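Local coordinates for DNA replication and repair protein RecF (Caldanaerobacter subterraneus subsp. tengcongensis, PDB 5Z69) that binds a nucleotide through an ABC-type ATPase fold and probably acts on single-stranded DNA in replication, recombinational repair and the SOS response, at residues S138-Y143 with E274-L279; D145-V150 with N205-K210; F156-Q161 with G197-K202. All coordinates share one frame; numbering follows the deposited sequence. Where two conformers were deposited one is given.

Overall arrangement
The three contacts lie nested along the chain: contact 3 falls inside the loop closed by contact 2, which falls inside the loop closed by contact 1. Their centres form a triangle with nearly a right angle at contact 2, which lies about 11 Å from each of the others; contacts 1 and 3 are about 16 Å apart. Helix 137-151 serves contacts 1 and 2, helix 186-222 serves contacts 2 and 3, helix 153-177 enters at contact 3, and strand 275-280 of a three-stranded antiparallel sheet enters at contact 1. Together they tie a mostly helical part of the ATPase to this small sheet, away from the nucleotide site but, at contact 1, reaching the second subunit.

Contact 1: S138-Y143 with E274-L279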
loop_
_atom_site.group_PDB
_atom_site.type_symbol
_atom_site.label_atom_id
_atom_site.label_comp_id
_atom_site.label_asym_id
_atom_site.label_seq_id
_atom_site.Cartn_x
_atom_site.Cartn_y
_atom_site.Cartn_z
ATOM N N SER A 138 5.941 -10.360 2.486
ATOM C CA SER A 138 7.028 -11.300 2.335
ATOM C C SER A 138 6.578 -12.563 1.586
ATOM O O SER A 138 7.233 -13.017 0.647
ATOM C CB SER A 138 7.575 -11.649 3.722
ATOM O OG SER A 138 8.744 -12.438 3.630
ATOM N N ARG A 139 5.436 -13.098 2.001
ATOM C CA ARG A 139 4.871 -14.309 1.427
ATOM C C ARG A 139 4.518 -14.101 -0.038
ATOM O O ARG A 139 4.827 -14.935 -0.900
ATOM C CB ARG A 139 3.628 -14.726 2.217
ATOM C CG ARG A 139 3.058 -16.089 1.857
ATOM C CD ARG A 139 3.948 -17.205 2.372
ATOM N NE ARG A 139 3.251 -18.488 2.368
ATOM C CZ ARG A 139 3.163 -19.293 1.312
ATOM N NH1 ARG A 139 3.729 -18.947 0.161
ATOM N NH2 ARG A 139 2.505 -20.444 1.413
ATOM N N ARG A 140 3.863 -12.980 -0.309
ATOM C CA ARG A 140 3.389 -12.674 -1.651
ATOM C C ARG A 140 4.585 -12.386 -2.561
ATOM O O ARG A 140 4.628 -12.797 -3.728
ATOM C CB ARG A 140 2.420 -11.483 -1.630
ATOM C CG ARG A 140 0.934 -11.863 -1.455
ATOM C CD ARG A 140 0.050 -10.610 -1.126
ATOM N NE ARG A 140 -0.656 -10.800 0.141
ATOM C CZ ARG A 140 -0.310 -10.247 1.297
ATOM N NH1 ARG A 140 0.725 -9.426 1.374
ATOM N NH2 ARG A 140 -1.024 -10.498 2.384
ATOM N N ARG A 141 5.562 -11.688 -2.002
ATOM C CA ARG A 141 6.770 -11.359 -2.730
ATOM C C ARG A 141 7.593 -12.615 -3.091
ATOM O O ARG A 141 8.053 -12.752 -4.212
ATOM C CB ARG A 141 7.594 -10.396 -1.892
ATOM C CG ARG A 141 8.401 -9.411 -2.674
ATOM C CD ARG A 141 8.856 -8.299 -1.760
ATOM N NE ARG A 141 9.383 -8.801 -0.490
ATOM C CZ ARG A 141 9.000 -8.359 0.703
ATOM N NH1 ARG A 141 8.074 -7.394 0.808
ATOM N NH2 ARG A 141 9.543 -8.880 1.799
ATOM N N LYS A 142 7.776 -13.519 -2.137
ATOM C CA LYS A 142 8.530 -14.738 -2.402
ATOM C C LYS A 142 7.830 -15.544 -3.507
ATOM O O LYS A 142 8.490 -16.101 -4.380
ATOM C CB LYS A 142 8.689 -15.575 -1.126
ATOM C CG LYS A 142 9.188 -17.026 -1.387
ATOM C CD LYS A 142 9.463 -17.843 -0.108
ATOM C CE LYS A 142 10.049 -19.222 -0.457
ATOM N NZ LYS A 142 10.150 -20.146 0.715
ATOM N N TYR A 143 6.493 -15.557 -3.474
ATOM C CA TYR A 143 5.677 -16.299 -4.430
ATOM C C TYR A 143 5.804 -15.721 -5.834
ATOM O O TYR A 143 6.003 -16.440 -6.820
ATOM C CB TYR A 143 4.204 -16.304 -3.993
ATOM C CG TYR A 143 3.290 -16.889 -5.038
ATOM C CD1 TYR A 143 2.460 -16.079 -5.809
ATOM C CD2 TYR A 143 3.300 -18.259 -5.295
ATOM C CE1 TYR A 143 1.632 -16.637 -6.802
ATOM C CE2 TYR A 143 2.484 -18.826 -6.278
ATOM C CZ TYR A 143 1.655 -18.016 -7.028
ATOM O OH TYR A 143 0.865 -18.601 -8.008
ATOM N N GLU A 274 8.251 -4.544 -1.400
ATOM C CA GLU A 274 7.000 -4.324 -2.127
ATOM C C GLU A 274 5.924 -5.330 -1.740
ATOM O O GLU A 274 6.186 -6.289 -1.010
ATOM C CB GLU A 274 7.253 -4.366 -3.639
ATOM C CG GLU A 274 8.212 -3.275 -4.115
ATOM C CD GLU A 274 8.426 -3.273 -5.624
ATOM O OE1 GLU A 274 8.039 -4.257 -6.292
ATOM O OE2 GLU A 274 8.980 -2.280 -6.146
ATOM N N ASP A 275 4.700 -5.096 -2.202
ATOM C CA ASP A 275 3.635 -6.065 -2.009
ATOM C C ASP A 275 2.686 -5.934 -3.169
ATOM O O ASP A 275 2.866 -5.049 -4.001
ATOM C CB ASP A 275 2.929 -5.833 -0.674
ATOM C CG ASP A 275 2.036 -6.989 -0.267
ATOM O OD1 ASP A 275 2.078 -8.038 -0.933
ATOM O OD2 ASP A 275 1.288 -6.851 0.728
ATOM N N PHE A 276 1.701 -6.821 -3.261
ATOM C CA PHE A 276 0.570 -6.564 -4.147
ATOM C C PHE A 276 -0.707 -6.942 -3.408
ATOM O O PHE A 276 -0.719 -7.859 -2.595
ATOM C CB PHE A 276 0.697 -7.295 -5.504
ATOM C CG PHE A 276 0.729 -8.799 -5.418
ATOM C CD1 PHE A 276 1.932 -9.472 -5.222
ATOM C CD2 PHE A 276 -0.431 -9.542 -5.585
ATOM C CE1 PHE A 276 1.975 -10.863 -5.169
ATOM C CE2 PHE A 276 -0.413 -10.928 -5.529
ATOM C CZ PHE A 276 0.798 -11.602 -5.323
ATOM N N LYS A 277 -1.762 -6.176 -3.638
ATOM C CA LYS A 277 -3.000 -6.373 -2.898
ATOM C C LYS A 277 -3.978 -7.074 -3.801
ATOM O O LYS A 277 -4.098 -6.729 -4.979
ATOM C CB LYS A 277 -3.591 -5.041 -2.403
ATOM C CG LYS A 277 -2.912 -4.424 -1.170
ATOM C CD LYS A 277 -3.870 -3.456 -0.466
ATOM C CE LYS A 277 -3.169 -2.532 0.549
ATOM N NZ LYS A 277 -2.599 -3.236 1.743
ATOM N N ILE A 278 -4.677 -8.062 -3.266
ATOM C CA ILE A 278 -5.665 -8.773 -4.070
ATOM C C ILE A 278 -7.071 -8.344 -3.640
ATOM O O ILE A 278 -7.458 -8.569 -2.495
ATOM C CB ILE A 278 -5.502 -10.300 -3.937
ATOM C CG1 ILE A 278 -4.142 -10.739 -4.510
ATOM C CG2 ILE A 278 -6.633 -11.026 -4.657
ATOM C CD1 ILE A 278 -3.656 -12.066 -3.981
ATOM N N LEU A 279 -7.820 -7.720 -4.549
ATOM C CA LEU A 279 -9.144 -7.193 -4.195
ATOM C C LEU A 279 -10.288 -8.016 -4.770
ATOM O O LEU A 279 -10.302 -8.321 -5.965
ATOM C CB LEU A 279 -9.306 -5.736 -4.659
ATOM C CG LEU A 279 -8.360 -4.643 -4.142
ATOM C CD1 LEU A 279 -8.945 -3.272 -4.403
ATOM C CD2 LEU A 279 -8.037 -4.797 -2.668
#
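Arg140 and Arg141 reach from helix 137-151 to Asp275, Phe276 and Glu274, where strand 275-280 of a small three-stranded antiparallel sheet begins; the motif is a helix laid against the start of a strand, inside the SMC-like ATPase fold of RecF. Arg140 meets two unlike partners along its length. Its aliphatic part lies over one face of the Phe276 ring, with CG 4.3 Å from the ring centroid in a CH-pi contact and CB 3.6 Å from CE1. The guanidinium itself stands almost upright to that ring (planes 85° apart). A bend at chi3 carries the end of the chain on to Asp275. There NH1 sits between both carboxylate oxygens, 2.7 Å from OD2 and 3.0 Å from OD1, a salt bridge in which OD1 is met on its syn side and the two flat groups are tilted by 35°. Asp275 OD1 also takes a weak bond from Phe276 N, which may help to limit the turning of the carboxylate. A chi1 of 62°, with CG between the backbone N and the carbonyl carbon, turns the Phe276 ring toward Arg140; it also packs on Leu208. The Glu274 carboxylate leads away from the helix, to Tyr231, Arg204 and Ser234. Arg141 has a second partner in Tyr288 of the second subunit, placing this end near the dimer contact; toward the strand, its NH1 donates in the guanidinium plane to Glu274 O at 2.8 Å, the carbonyl receiving it in its own plane.

Contact 2: D145-V150 with N205-K210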
loop_
_atom_site.group_PDB
_atom_site.type_symbol
_atom_site.label_atom_id
_atom_site.label_comp_id
_atom_site.label_asym_id
_atom_site.label_seq_id
_atom_site.Cartn_x
_atom_site.Cartn_y
_atom_site.Cartn_z
ATOM N N ASP A 145 8.270 -13.767 -6.988
ATOM C CA ASP A 145 9.637 -13.923 -7.478
ATOM C C ASP A 145 9.857 -15.326 -8.058
ATOM O O ASP A 145 10.537 -15.489 -9.067
ATOM C CB ASP A 145 10.642 -13.683 -6.352
ATOM C CG ASP A 145 10.888 -12.213 -6.073
ATOM O OD1 ASP A 145 10.650 -11.368 -6.962
ATOM O OD2 ASP A 145 11.372 -11.919 -4.964
ATOM N N ALA A 146 9.279 -16.329 -7.408
ATOM C CA ALA A 146 9.438 -17.725 -7.840
ATOM C C ALA A 146 8.647 -18.007 -9.104
ATOM O O ALA A 146 9.146 -18.679 -10.006
ATOM C CB ALA A 146 9.010 -18.681 -6.731
ATOM N N CYS A 147 7.409 -17.511 -9.172
ATOM C CA CYS A 147 6.615 -17.655 -10.389
ATOM C C CYS A 147 7.342 -17.078 -11.590
ATOM O O CYS A 147 7.441 -17.715 -12.652
ATOM C CB CYS A 147 5.257 -16.970 -10.245
ATOM S SG CYS A 147 4.167 -17.818 -9.109
ATOM N N ILE A 148 7.852 -15.866 -11.426
ATOM C CA ILE A 148 8.485 -15.201 -12.563
ATOM C C ILE A 148 9.822 -15.832 -12.954
ATOM O O ILE A 148 10.065 -16.048 -14.136
ATOM C CB ILE A 148 8.702 -13.727 -12.298
ATOM C CG1 ILE A 148 7.337 -13.038 -12.002
ATOM C CG2 ILE A 148 9.410 -13.097 -13.512
ATOM C CD1 ILE A 148 7.440 -11.591 -11.572
ATOM N N SER A 149 10.675 -16.103 -11.959
ATOM C CA SER A 149 11.984 -16.681 -12.163
ATOM C C SER A 149 11.910 -18.008 -12.914
ATOM O O SER A 149 12.756 -18.291 -13.749
ATOM C CB SER A 149 12.693 -16.881 -10.821
ATOM O OG SER A 149 12.873 -15.629 -10.176
ATOM N N VAL A 150 10.886 -18.801 -12.631
ATOM C CA VAL A 150 10.735 -20.080 -13.303
ATOM C C VAL A 150 10.577 -19.866 -14.804
ATOM O O VAL A 150 11.112 -20.624 -15.610
ATOM C CB VAL A 150 9.521 -20.877 -12.753
ATOM C CG1 VAL A 150 9.104 -21.980 -13.741
ATOM C CG2 VAL A 150 9.887 -21.490 -11.398
ATOM N N ASN A 205 5.346 -5.973 -12.848
ATOM C CA ASN A 205 4.112 -5.365 -13.356
ATOM C C ASN A 205 3.544 -6.151 -14.525
ATOM O O ASN A 205 2.340 -6.424 -14.578
ATOM C CB ASN A 205 4.345 -3.923 -13.794
ATOM C CG ASN A 205 3.036 -3.179 -14.064
ATOM O OD1 ASN A 205 2.265 -2.904 -13.149
ATOM N ND2 ASN A 205 2.783 -2.873 -15.324
ATOM N N ASN A 206 4.406 -6.506 -15.473
ATOM C CA ASN A 206 3.979 -7.334 -16.602
ATOM C C ASN A 206 3.288 -8.614 -16.131
ATOM O O ASN A 206 2.263 -9.013 -16.679
ATOM C CB ASN A 206 5.163 -7.701 -17.504
ATOM C CG ASN A 206 5.866 -6.487 -18.097
ATOM O OD1 ASN A 206 7.069 -6.530 -18.364
ATOM N ND2 ASN A 206 5.125 -5.402 -18.302
ATOM N N TYR A 207 3.856 -9.252 -15.108
ATOM C CA TYR A 207 3.312 -10.521 -14.633
ATOM C C TYR A 207 1.990 -10.282 -13.883
ATOM O O TYR A 207 1.029 -11.038 -14.042
ATOM C CB TYR A 207 4.314 -11.268 -13.714
ATOM C CG TYR A 207 3.807 -12.628 -13.297
ATOM C CD1 TYR A 207 4.158 -13.777 -14.017
ATOM C CD2 TYR A 207 2.973 -12.778 -12.194
ATOM C CE1 TYR A 207 3.682 -15.025 -13.646
ATOM C CE2 TYR A 207 2.493 -14.015 -11.819
ATOM C CZ TYR A 207 2.863 -15.146 -12.551
ATOM O OH TYR A 207 2.376 -16.392 -12.205
ATOM N N LEU A 208 1.964 -9.250 -13.051
ATOM C CA LEU A 208 0.770 -8.944 -12.279
ATOM C C LEU A 208 -0.410 -8.564 -13.207
ATOM O O LEU A 208 -1.557 -8.939 -12.922
ATOM C CB LEU A 208 1.072 -7.850 -11.258
ATOM C CG LEU A 208 1.929 -8.332 -10.086
ATOM C CD1 LEU A 208 2.335 -7.159 -9.283
ATOM C CD2 LEU A 208 1.234 -9.346 -9.184
ATOM N N GLU A 209 -0.120 -7.842 -14.291
ATOM C CA GLU A 209 -1.096 -7.611 -15.369
ATOM C C GLU A 209 -1.685 -8.910 -15.847
ATOM O O GLU A 209 -2.895 -9.072 -15.870
ATOM C CB GLU A 209 -0.446 -6.943 -16.581
ATOM C CG GLU A 209 -0.262 -5.423 -16.513
ATOM C CD GLU A 209 0.125 -4.858 -17.870
ATOM O OE1 GLU A 209 1.190 -4.204 -17.965
ATOM O OE2 GLU A 209 -0.649 -5.077 -18.833
ATOM N N LYS A 210 -0.819 -9.840 -16.253
ATOM C CA LYS A 210 -1.287 -11.151 -16.706
ATOM C C LYS A 210 -2.005 -11.893 -15.596
ATOM O O LYS A 210 -3.024 -12.535 -15.837
ATOM C CB LYS A 210 -0.120 -11.986 -17.224
ATOM C CG LYS A 210 0.472 -11.434 -18.483
ATOM C CD LYS A 210 1.755 -12.153 -18.865
ATOM C CE LYS A 210 2.245 -11.688 -20.225
ATOM N NZ LYS A 210 3.646 -12.091 -20.470
#
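Tyr207 of helix 186-222 presses against Cys147 and Ile148, neighbours on helix 137-151, and the touching groups are all buried. This is apolar helix-helix packing in the helical part of the SMC-like ATPase, away from the nucleotide site. With CG anti to the backbone N (chi1 -176°), the tyrosine stretches across the gap between the helices, and the two residues facing it divide its length between them. Ile148 takes the root: its CG1 lies 3.8 Å from Tyr207 CG, while its CD1 reaches back to Tyr207 CB, also at 3.8 Å, the two side chains sliding past each other in opposite directions. Cys147 takes the outer end, its CB 3.8 Å from Tyr207 CZ and 3.5 Å from Tyr207 OH; the sulfur stands a little farther from the hydroxyl. A serine in place of Tyr207 would probably open a gap between the helices, leaving Cys147 and the CG1 and CD1 atoms of Ile148 without the surface they rest on.

No polar bond joins the two segments; a side-chain bond lies within 145-150. Asp145 O accepts two donors from Ser149 one turn on, the amide N at 3.0 Å and the hydroxyl OG at 2.6 Å, which reach it from opposite faces of the carbonyl plane. The second bond turns the hydroxyl proton back on the helix's own backbone.

Charged groups reach outward from the pair. Asp145 OD1 forms a salt bridge with Arg204, a second tie between the same two helices, and also bonds Tyr155 OH; Lys210 pairs with Glu312.

Helix 291-313 lies against both partners, Glu305 touching Cys147 and Ile308 touching Tyr207. Helix 153-177 adds Tyr155 beside Ile148, while helix 43-55 meets the first helix through Met55, at Ala146 and Val150.

Contact 3: F156-Q161 with G197-K202; sequences FFDLLQ and GARIIK
Asp158 and Arg199 both hold CG anti to the carbonyl carbon (chi1 -73° in Asp158 and much the same in Arg199), which sends each side chain into the space between helices 153-177 and 186-222; a bend at chi3 of Arg199 then brings NE up to the carboxylate. NE stands 3.3 Å from Asp158 OD2 and 3.5 Å from Asp158 OD1, so one N-H is shared between two weak bonds of a salt bridge. The carboxylate lies at the guanidinium edge, its plane turned 43° from the arginine's, and the side chains cross at about a right angle. A water supports Asp158 from another direction, donating to OD2 at 2.6 Å and, weakly, to Arg199 O, which links the carboxylate to the backbone of the second helix. Arg199 has a further partner in Tyr196, in a cation-pi contact. Beside this polar pair Ile200 packs on the backbone: CD1 meets Leu159 CA at 4.0 Å and lies 3.9 Å from Asp158 O, while CG1 packs against Asp158 CB. Leu159 also touches Asp145 and Ser149 of helix 137-151, while Ile200 rests on Pro271. The axes of the two short helix segments approach to 9.5 Å and run at 139° to each other. Two successive helices that return upon one another in this way form a helical hairpin, which probably corresponds to the place where larger relatives such as Rad50 extend a long coiled coil.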
loop_
_atom_site.group_PDB
_atom_site.type_symbol
_atom_site.label_atom_id
_atom_site.label_comp_id
_atom_site.label_asym_id
_atom_site.label_seq_id
_atom_site.Cartn_x
_atom_site.Cartn_y
_atom_site.Cartn_z
ATOM N N PHE A 156 15.315 -13.563 -13.237
ATOM C CA PHE A 156 15.971 -14.287 -12.166
ATOM C C PHE A 156 17.402 -13.761 -12.004
ATOM O O PHE A 156 17.867 -13.525 -10.887
ATOM C CB PHE A 156 15.970 -15.803 -12.427
ATOM C CG PHE A 156 16.691 -16.574 -11.365
ATOM C CD1 PHE A 156 16.244 -16.545 -10.054
ATOM C CD2 PHE A 156 17.847 -17.273 -11.660
ATOM C CE1 PHE A 156 16.920 -17.222 -9.065
ATOM C CE2 PHE A 156 18.527 -17.952 -10.675
ATOM C CZ PHE A 156 18.065 -17.925 -9.378
ATOM N N PHE A 157 18.081 -13.569 -13.135
ATOM C CA PHE A 157 19.386 -12.912 -13.177
ATOM C C PHE A 157 19.383 -11.547 -12.445
ATOM O O PHE A 157 20.216 -11.289 -11.582
ATOM C CB PHE A 157 19.815 -12.732 -14.638
ATOM C CG PHE A 157 21.205 -12.165 -14.810
ATOM C CD1 PHE A 157 22.282 -13.008 -15.051
ATOM C CD2 PHE A 157 21.431 -10.790 -14.755
ATOM C CE1 PHE A 157 23.558 -12.497 -15.218
ATOM C CE2 PHE A 157 22.706 -10.274 -14.914
ATOM C CZ PHE A 157 23.770 -11.127 -15.150
ATOM N N ASP A 158 18.455 -10.685 -12.832
ATOM C CA ASP A 158 18.296 -9.377 -12.216
ATOM C C ASP A 158 18.077 -9.473 -10.711
ATOM O O ASP A 158 18.700 -8.745 -9.947
ATOM C CB ASP A 158 17.131 -8.632 -12.871
ATOM C CG ASP A 158 17.472 -8.141 -14.276
ATOM O OD1 ASP A 158 18.678 -8.068 -14.587
ATOM O OD2 ASP A 158 16.547 -7.823 -15.056
ATOM N N LEU A 159 17.204 -10.387 -10.301
ATOM C CA LEU A 159 16.860 -10.557 -8.890
ATOM C C LEU A 159 18.089 -10.971 -8.098
ATOM O O LEU A 159 18.346 -10.449 -7.006
ATOM C CB LEU A 159 15.726 -11.581 -8.731
ATOM C CG LEU A 159 15.262 -11.930 -7.318
ATOM C CD1 LEU A 159 14.869 -10.660 -6.572
ATOM C CD2 LEU A 159 14.083 -12.895 -7.376
ATOM N N LEU A 160 18.862 -11.895 -8.669
ATOM C CA LEU A 160 20.095 -12.367 -8.053
ATOM C C LEU A 160 21.111 -11.239 -7.899
ATOM O O LEU A 160 21.726 -11.075 -6.844
ATOM C CB LEU A 160 20.717 -13.504 -8.881
ATOM C CG LEU A 160 20.277 -14.945 -8.615
ATOM C CD1 LEU A 160 21.000 -15.885 -9.576
ATOM C CD2 LEU A 160 20.572 -15.347 -7.182
ATOM N N GLN A 161 21.315 -10.477 -8.962
ATOM C CA GLN A 161 22.255 -9.365 -8.886
ATOM C C GLN A 161 21.718 -8.263 -7.945
ATOM O O GLN A 161 22.474 -7.651 -7.187
ATOM C CB GLN A 161 22.526 -8.807 -10.281
ATOM C CG GLN A 161 23.609 -7.729 -10.314
ATOM C CD GLN A 161 24.899 -8.156 -9.620
ATOM O OE1 GLN A 161 25.399 -7.456 -8.730
ATOM N NE2 GLN A 161 25.450 -9.300 -10.032
ATOM N N GLY A 197 16.455 -2.438 -9.719
ATOM C CA GLY A 197 15.122 -2.322 -9.150
ATOM C C GLY A 197 14.067 -1.948 -10.179
ATOM O O GLY A 197 12.944 -2.456 -10.159
ATOM N N ALA A 198 14.426 -1.058 -11.092
ATOM C CA ALA A 198 13.485 -0.634 -12.121
ATOM C C ALA A 198 13.160 -1.789 -13.084
ATOM O O ALA A 198 11.997 -2.020 -13.447
ATOM C CB ALA A 198 14.043 0.588 -12.898
ATOM N N ARG A 199 14.178 -2.514 -13.517
ATOM C CA ARG A 199 13.915 -3.675 -14.377
ATOM C C ARG A 199 12.989 -4.689 -13.703
ATOM O O ARG A 199 12.084 -5.237 -14.326
ATOM C CB ARG A 199 15.216 -4.332 -14.775
ATOM C CG ARG A 199 15.967 -3.530 -15.793
ATOM C CD ARG A 199 16.826 -4.439 -16.630
ATOM N NE ARG A 199 17.954 -4.942 -15.865
ATOM C CZ ARG A 199 19.119 -4.317 -15.787
ATOM N NH1 ARG A 199 19.287 -3.167 -16.424
ATOM N NH2 ARG A 199 20.114 -4.837 -15.077
ATOM N N ILE A 200 13.193 -4.895 -12.412
ATOM C CA ILE A 200 12.407 -5.852 -11.647
ATOM C C ILE A 200 10.953 -5.382 -11.500
ATOM O O ILE A 200 10.014 -6.162 -11.687
ATOM C CB ILE A 200 13.072 -6.076 -10.275
ATOM C CG1 ILE A 200 14.236 -7.077 -10.422
ATOM C CG2 ILE A 200 12.073 -6.562 -9.225
ATOM C CD1 ILE A 200 15.287 -6.936 -9.329
ATOM N N ILE A 201 10.771 -4.106 -11.171
ATOM C CA ILE A 201 9.424 -3.550 -11.074
ATOM C C ILE A 201 8.695 -3.714 -12.401
ATOM O O ILE A 201 7.543 -4.150 -12.440
ATOM C CB ILE A 201 9.463 -2.061 -10.665
ATOM C CG1 ILE A 201 9.762 -1.958 -9.172
ATOM C CG2 ILE A 201 8.141 -1.357 -11.016
ATOM C CD1 ILE A 201 10.332 -0.620 -8.752
ATOM N N LYS A 202 9.387 -3.410 -13.495
ATOM C CA LYS A 202 8.775 -3.508 -14.817
ATOM C C LYS A 202 8.270 -4.923 -15.100
ATOM O O LYS A 202 7.141 -5.112 -15.563
ATOM C CB LYS A 202 9.763 -3.083 -15.907
ATOM C CG LYS A 202 9.129 -3.071 -17.291
ATOM C CD LYS A 202 10.065 -3.565 -18.379
ATOM C CE LYS A 202 10.227 -5.085 -18.321
ATOM N NZ LYS A 202 11.072 -5.640 -19.427
HETATM O O HOH W 1 13.952 -8.051 -14.652
#